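Local coordinates for thiazoline oxidase/subtilisin-like protease (Prochloron didemni, PDB 4H6X), which is a protease of the subtilase family that matures patellamide precursors, probably by transamidation, cutting the peptide chain and joining its ends into a ring, at residues L154-A159 against E186-A191; V36-D41 against N169-A174. All blocks are in the same frame, centred on the assembly; numbering follows the deposited sequence.

Interaction 1: L154-A159 against E186-A191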
loop_
_atom_site.group_PDB
_atom_site.type_symbol
_atom_site.label_atom_id
_atom_site.label_comp_id
_atom_site.label_asym_id
_atom_site.label_seq_id
_atom_site.Cartn_x
_atom_site.Cartn_y
_atom_site.Cartn_z
ATOM N N LEU A 154 14.927 10.480 10.817
ATOM C CA LEU A 154 14.605 10.448 12.240
ATOM C C LEU A 154 13.102 10.278 12.479
ATOM O O LEU A 154 12.686 9.427 13.269
ATOM C CB LEU A 154 15.109 11.701 12.948
ATOM C CG LEU A 154 14.601 11.983 14.368
ATOM C CD1 LEU A 154 14.827 10.805 15.309
ATOM C CD2 LEU A 154 15.266 13.244 14.908
ATOM N N ASN A 155 12.295 11.086 11.796
ATOM C CA ASN A 155 10.851 10.997 11.938
ATOM C C ASN A 155 10.316 9.642 11.481
ATOM O O ASN A 155 9.420 9.080 12.113
ATOM C CB ASN A 155 10.156 12.121 11.177
ATOM C CG ASN A 155 8.662 12.126 11.402
ATOM O OD1 ASN A 155 8.195 12.275 12.536
ATOM N ND2 ASN A 155 7.896 11.948 10.324
ATOM N N LEU A 156 10.870 9.116 10.393
ATOM C CA LEU A 156 10.442 7.819 9.901
ATOM C C LEU A 156 10.825 6.716 10.896
ATOM O O LEU A 156 10.035 5.815 11.164
ATOM C CB LEU A 156 10.988 7.554 8.500
ATOM C CG LEU A 156 10.563 6.257 7.804
ATOM C CD1 LEU A 156 9.049 5.988 7.824
ATOM C CD2 LEU A 156 11.082 6.299 6.371
ATOM N N ALA A 157 12.029 6.811 11.457
ATOM C CA ALA A 157 12.472 5.868 12.492
ATOM C C ALA A 157 11.512 5.871 13.688
ATOM O O ALA A 157 11.093 4.826 14.169
ATOM C CB ALA A 157 13.888 6.201 12.948
ATOM N N ARG A 158 11.184 7.064 14.167
ATOM C CA ARG A 158 10.229 7.207 15.270
ATOM C C ARG A 158 8.853 6.607 14.910
ATOM O O ARG A 158 8.221 5.943 15.733
ATOM C CB ARG A 158 10.111 8.681 15.656
ATOM C CG ARG A 158 11.419 9.271 16.179
ATOM C CD ARG A 158 11.243 10.735 16.587
ATOM N NE ARG A 158 10.532 10.887 17.866
ATOM C CZ ARG A 158 10.319 12.061 18.475
ATOM N NH1 ARG A 158 10.738 13.206 17.918
ATOM N NH2 ARG A 158 9.691 12.092 19.645
ATOM N N ALA A 159 8.394 6.867 13.690
ATOM C CA ALA A 159 7.134 6.286 13.205
ATOM C C ALA A 159 7.141 4.745 13.205
ATOM O O ALA A 159 6.152 4.108 13.573
ATOM C CB ALA A 159 6.807 6.825 11.824
ATOM N N GLU A 186 21.018 6.268 10.009
ATOM C CA GLU A 186 21.494 5.187 10.874
ATOM C C GLU A 186 20.429 4.768 11.891
ATOM O O GLU A 186 20.208 3.571 12.103
ATOM C CB GLU A 186 22.812 5.576 11.567
ATOM C CG GLU A 186 23.358 4.576 12.590
ATOM C CD GLU A 186 23.415 3.131 12.094
ATOM O OE1 GLU A 186 23.603 2.895 10.876
ATOM O OE2 GLU A 186 23.270 2.218 12.938
ATOM N N ILE A 187 19.763 5.753 12.500
ATOM C CA ILE A 187 18.598 5.484 13.352
ATOM C C ILE A 187 17.524 4.724 12.553
ATOM O O ILE A 187 16.851 3.830 13.085
ATOM C CB ILE A 187 18.039 6.790 14.001
ATOM C CG1 ILE A 187 16.899 6.496 14.980
ATOM C CG2 ILE A 187 17.588 7.806 12.957
ATOM C CD1 ILE A 187 17.330 6.510 16.431
ATOM N N LEU A 188 17.401 5.060 11.269
ATOM C CA LEU A 188 16.415 4.452 10.388
ATOM C C LEU A 188 16.816 3.026 10.026
ATOM O O LEU A 188 15.990 2.116 10.107
ATOM C CB LEU A 188 16.164 5.317 9.139
ATOM C CG LEU A 188 15.138 4.773 8.130
ATOM C CD1 LEU A 188 13.818 4.432 8.815
ATOM C CD2 LEU A 188 14.908 5.772 6.997
ATOM N N VAL A 189 18.086 2.838 9.659
ATOM C CA VAL A 189 18.660 1.502 9.410
ATOM C C VAL A 189 18.386 0.544 10.575
ATOM O O VAL A 189 17.935 -0.584 10.364
ATOM C CB VAL A 189 20.187 1.586 9.092
ATOM C CG1 VAL A 189 20.793 0.206 8.864
ATOM C CG2 VAL A 189 20.428 2.460 7.870
ATOM N N GLN A 190 18.620 0.995 11.805
ATOM C CA GLN A 190 18.382 0.147 12.986
ATOM C C GLN A 190 16.904 -0.158 13.202
ATOM O O GLN A 190 16.568 -1.253 13.616
ATOM C CB GLN A 190 18.947 0.773 14.266
ATOM C CG GLN A 190 20.463 0.874 14.298
ATOM C CD GLN A 190 20.988 1.275 15.666
ATOM O OE1 GLN A 190 20.555 0.742 16.698
ATOM N NE2 GLN A 190 21.928 2.219 15.685
ATOM N N ALA A 191 16.032 0.824 12.965
ATOM C CA ALA A 191 14.589 0.608 13.088
ATOM C C ALA A 191 14.099 -0.426 12.070
ATOM O O ALA A 191 13.217 -1.227 12.369
ATOM C CB ALA A 191 13.831 1.918 12.913
#
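A157 and I187 meet with no ring or other flat side-chain group between them; the flat units touched are backbone peptides. A157 CB lies 3.8 Å from I187 O, and L188 CD1 rests 4.0 Å from A157 N, so A157 is enclosed by I187, L188 and A191. N155 anchors helix 154-165 elsewhere, to W61, H62 and Q139.

Two helices run nearly parallel here, their axes 8.5 Å apart at closest approach and inclined by 24°. A157 has the largest buried area of the contact, and its CB sits 3.6 Å from I187 CG1. Rotation of I187 about chi1 (-175°) sets CG1 against that methyl and leaves the CG2 branch 4.0 Å from L154 CA. Beside this pair, L156 and L188 cross obliquely, with L156 CG 3.9 Å from L188 CD1 and the CD2 methyls also in contact. The A157 and A191 CB atoms, 4.3 Å apart, are small enough to let the backbones approach.

No hydrogen bond spans these segments. Contacts between side chains are apolar, and methyls also rest against peptide atoms; burial is centred on A157 and A191, with L154 and I187 at the more exposed margin.

Interaction 2: V36-D41 against N169-A174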
loop_
_atom_site.group_PDB
_atom_site.type_symbol
_atom_site.label_atom_id
_atom_site.label_comp_id
_atom_site.label_asym_id
_atom_site.label_seq_id
_atom_site.Cartn_x
_atom_site.Cartn_y
_atom_site.Cartn_z
ATOM N N VAL A 36 0.131 -1.223 9.269
ATOM C CA VAL A 36 0.289 0.181 9.652
ATOM C C VAL A 36 0.802 0.931 8.439
ATOM O O VAL A 36 1.840 0.578 7.868
ATOM C CB VAL A 36 1.226 0.379 10.871
ATOM C CG1 VAL A 36 1.358 1.861 11.211
ATOM C CG2 VAL A 36 0.690 -0.382 12.085
ATOM N N ILE A 37 0.076 1.979 8.066
ATOM C CA ILE A 37 0.393 2.756 6.882
ATOM C C ILE A 37 0.984 4.096 7.293
ATOM O O ILE A 37 0.296 4.949 7.893
ATOM C CB ILE A 37 -0.866 2.966 6.003
ATOM C CG1 ILE A 37 -1.422 1.605 5.543
ATOM C CG2 ILE A 37 -0.567 3.858 4.806
ATOM C CD1 ILE A 37 -2.764 1.714 4.815
ATOM N N ILE A 38 2.264 4.256 6.981
ATOM C CA ILE A 38 2.986 5.491 7.226
ATOM C C ILE A 38 2.900 6.335 5.961
ATOM O O ILE A 38 3.605 6.088 4.961
ATOM C CB ILE A 38 4.446 5.217 7.678
ATOM C CG1 ILE A 38 4.439 4.371 8.968
ATOM C CG2 ILE A 38 5.221 6.529 7.826
ATOM C CD1 ILE A 38 5.820 3.911 9.438
ATOM N N ASP A 39 2.015 7.334 5.995
ATOM C CA ASP A 39 1.706 8.118 4.797
ATOM C C ASP A 39 0.994 9.380 5.282
ATOM O O ASP A 39 1.155 9.763 6.445
ATOM C CB ASP A 39 0.806 7.283 3.857
ATOM C CG ASP A 39 0.805 7.787 2.405
ATOM O OD1 ASP A 39 1.025 8.996 2.149
ATOM O OD2 ASP A 39 0.528 6.962 1.510
ATOM N N GLY A 40 0.212 10.017 4.417
ATOM C CA GLY A 40 -0.597 11.186 4.820
ATOM C C GLY A 40 -1.861 10.809 5.576
ATOM O O GLY A 40 -2.012 9.679 6.066
ATOM N N ASP A 41 -2.778 11.769 5.657
ATOM C CA ASP A 41 -4.010 11.635 6.406
ATOM C C ASP A 41 -5.168 11.341 5.437
ATOM O O ASP A 41 -5.591 12.226 4.696
ATOM C CB ASP A 41 -4.272 12.933 7.192
ATOM C CG ASP A 41 -5.420 12.812 8.170
ATOM O OD1 ASP A 41 -5.989 11.722 8.311
ATOM O OD2 ASP A 41 -5.760 13.824 8.815
ATOM N N ASN A 169 1.904 -6.141 11.833
ATOM C CA ASN A 169 2.448 -7.299 11.143
ATOM C C ASN A 169 3.163 -6.836 9.878
ATOM O O ASN A 169 4.161 -7.434 9.452
ATOM C CB ASN A 169 1.314 -8.269 10.782
ATOM C CG ASN A 169 0.726 -8.955 12.012
ATOM O OD1 ASN A 169 1.404 -9.733 12.682
ATOM N ND2 ASN A 169 -0.512 -8.637 12.336
ATOM N N ILE A 170 2.623 -5.777 9.274
ATOM C CA ILE A 170 3.187 -5.165 8.069
ATOM C C ILE A 170 3.195 -3.662 8.291
ATOM O O ILE A 170 2.208 -3.105 8.758
ATOM C CB ILE A 170 2.359 -5.476 6.808
ATOM C CG1 ILE A 170 2.191 -6.999 6.621
ATOM C CG2 ILE A 170 2.984 -4.843 5.553
ATOM C CD1 ILE A 170 1.315 -7.378 5.425
ATOM N N ILE A 171 4.315 -3.034 7.971
ATOM C CA ILE A 171 4.433 -1.586 7.954
ATOM C C ILE A 171 4.640 -1.168 6.498
ATOM O O ILE A 171 5.633 -1.554 5.862
ATOM C CB ILE A 171 5.619 -1.089 8.816
ATOM C CG1 ILE A 171 5.477 -1.573 10.269
ATOM C CG2 ILE A 171 5.738 0.434 8.723
ATOM C CD1 ILE A 171 6.705 -1.358 11.163
ATOM N N HIS A 172 3.681 -0.411 5.976
ATOM C CA HIS A 172 3.771 0.155 4.642
ATOM C C HIS A 172 4.320 1.586 4.700
ATOM O O HIS A 172 3.660 2.480 5.258
ATOM C CB HIS A 172 2.386 0.142 3.980
ATOM C CG HIS A 172 2.411 0.515 2.532
ATOM N ND1 HIS A 172 2.357 1.824 2.098
ATOM C CD2 HIS A 172 2.485 -0.247 1.418
ATOM C CE1 HIS A 172 2.405 1.852 0.778
ATOM N NE2 HIS A 172 2.495 0.608 0.342
ATOM N N CYS A 173 5.515 1.795 4.143
ATOM C CA CYS A 173 6.159 3.122 4.111
ATOM C C CYS A 173 6.205 3.692 2.708
ATOM O O CYS A 173 6.744 3.056 1.802
ATOM C CB CYS A 173 7.615 3.091 4.603
ATOM S SG CYS A 173 8.036 1.992 5.959
ATOM N N ALA A 174 5.667 4.903 2.551
ATOM C CA ALA A 174 5.810 5.721 1.330
ATOM C C ALA A 174 5.297 4.996 0.090
ATOM O O ALA A 174 4.713 5.606 -0.800
ATOM C CB ALA A 174 7.256 6.175 1.134
#
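I38, V36 and H172 bury the most surface where strand 36-39 pairs with strand 170-173. The strands are parallel, inclined by only 15°, with bridges V36-I171, I37-H172 and I38-C173. V36 is gripped at both backbone ends: its N donates to I170 O over 2.8 Å, nearly straight at 168° about the hydrogen, and its O accepts from H172 N, also at 2.8 Å. The same V36 O receives a CA-H...O contact from I171 CA at 3.4 Å. H172 O in turn accepts the N-H of I38 (I38 N to H172 O, 2.8 Å), so H172 bonds through both its N and its O. Beyond it the ladder fades, A174 N to I38 O being a weak bond of 3.4 Å.

With CG1 of I38 beside its backbone N (chi1 -59°) and the chain extended beyond, CD1 reaches 3.6 Å from I171 CG2, crossing that side chain at a slant.

After I38 comes D39, whose OD1 accepts from G40 N and whose OD2 bonds H109 ND1; with S274 this is consistent with the subtilisin catalytic triad. V36 and I171 pack on A163 of helix 154-165, which I38 also meets. On the other face, I37 and H172 meet helix 101-118, H172 touching V113 there and A277, P278 and T281 of helix 273-293. Strands 133-138 and 201-205 flank the pair within the parallel sheet.

In the fold
After helix 20-26 the chain lays down strand 34-39, then passes through helix 101-118 and strand 133-138 to helix 154-165, strand 170-173 and helix 187-197. Interaction 2 closes a loop of 127 residues by bringing strand 170-173 beside strand 34-39; interaction 1 closes one of 26 residues that includes strand 170-173. Their segments alternate along the sequence, so the loops cross. Strand 133-138, helix 154-165 and strand 170-173 form a beta-alpha-beta crossover that spans strand 34-39. The contacts meet directly: I38 CG2 lies 3.9 Å from L156 CD1. Together they tie the central sheet to helix 154-165 and, through it, to helix 187-197.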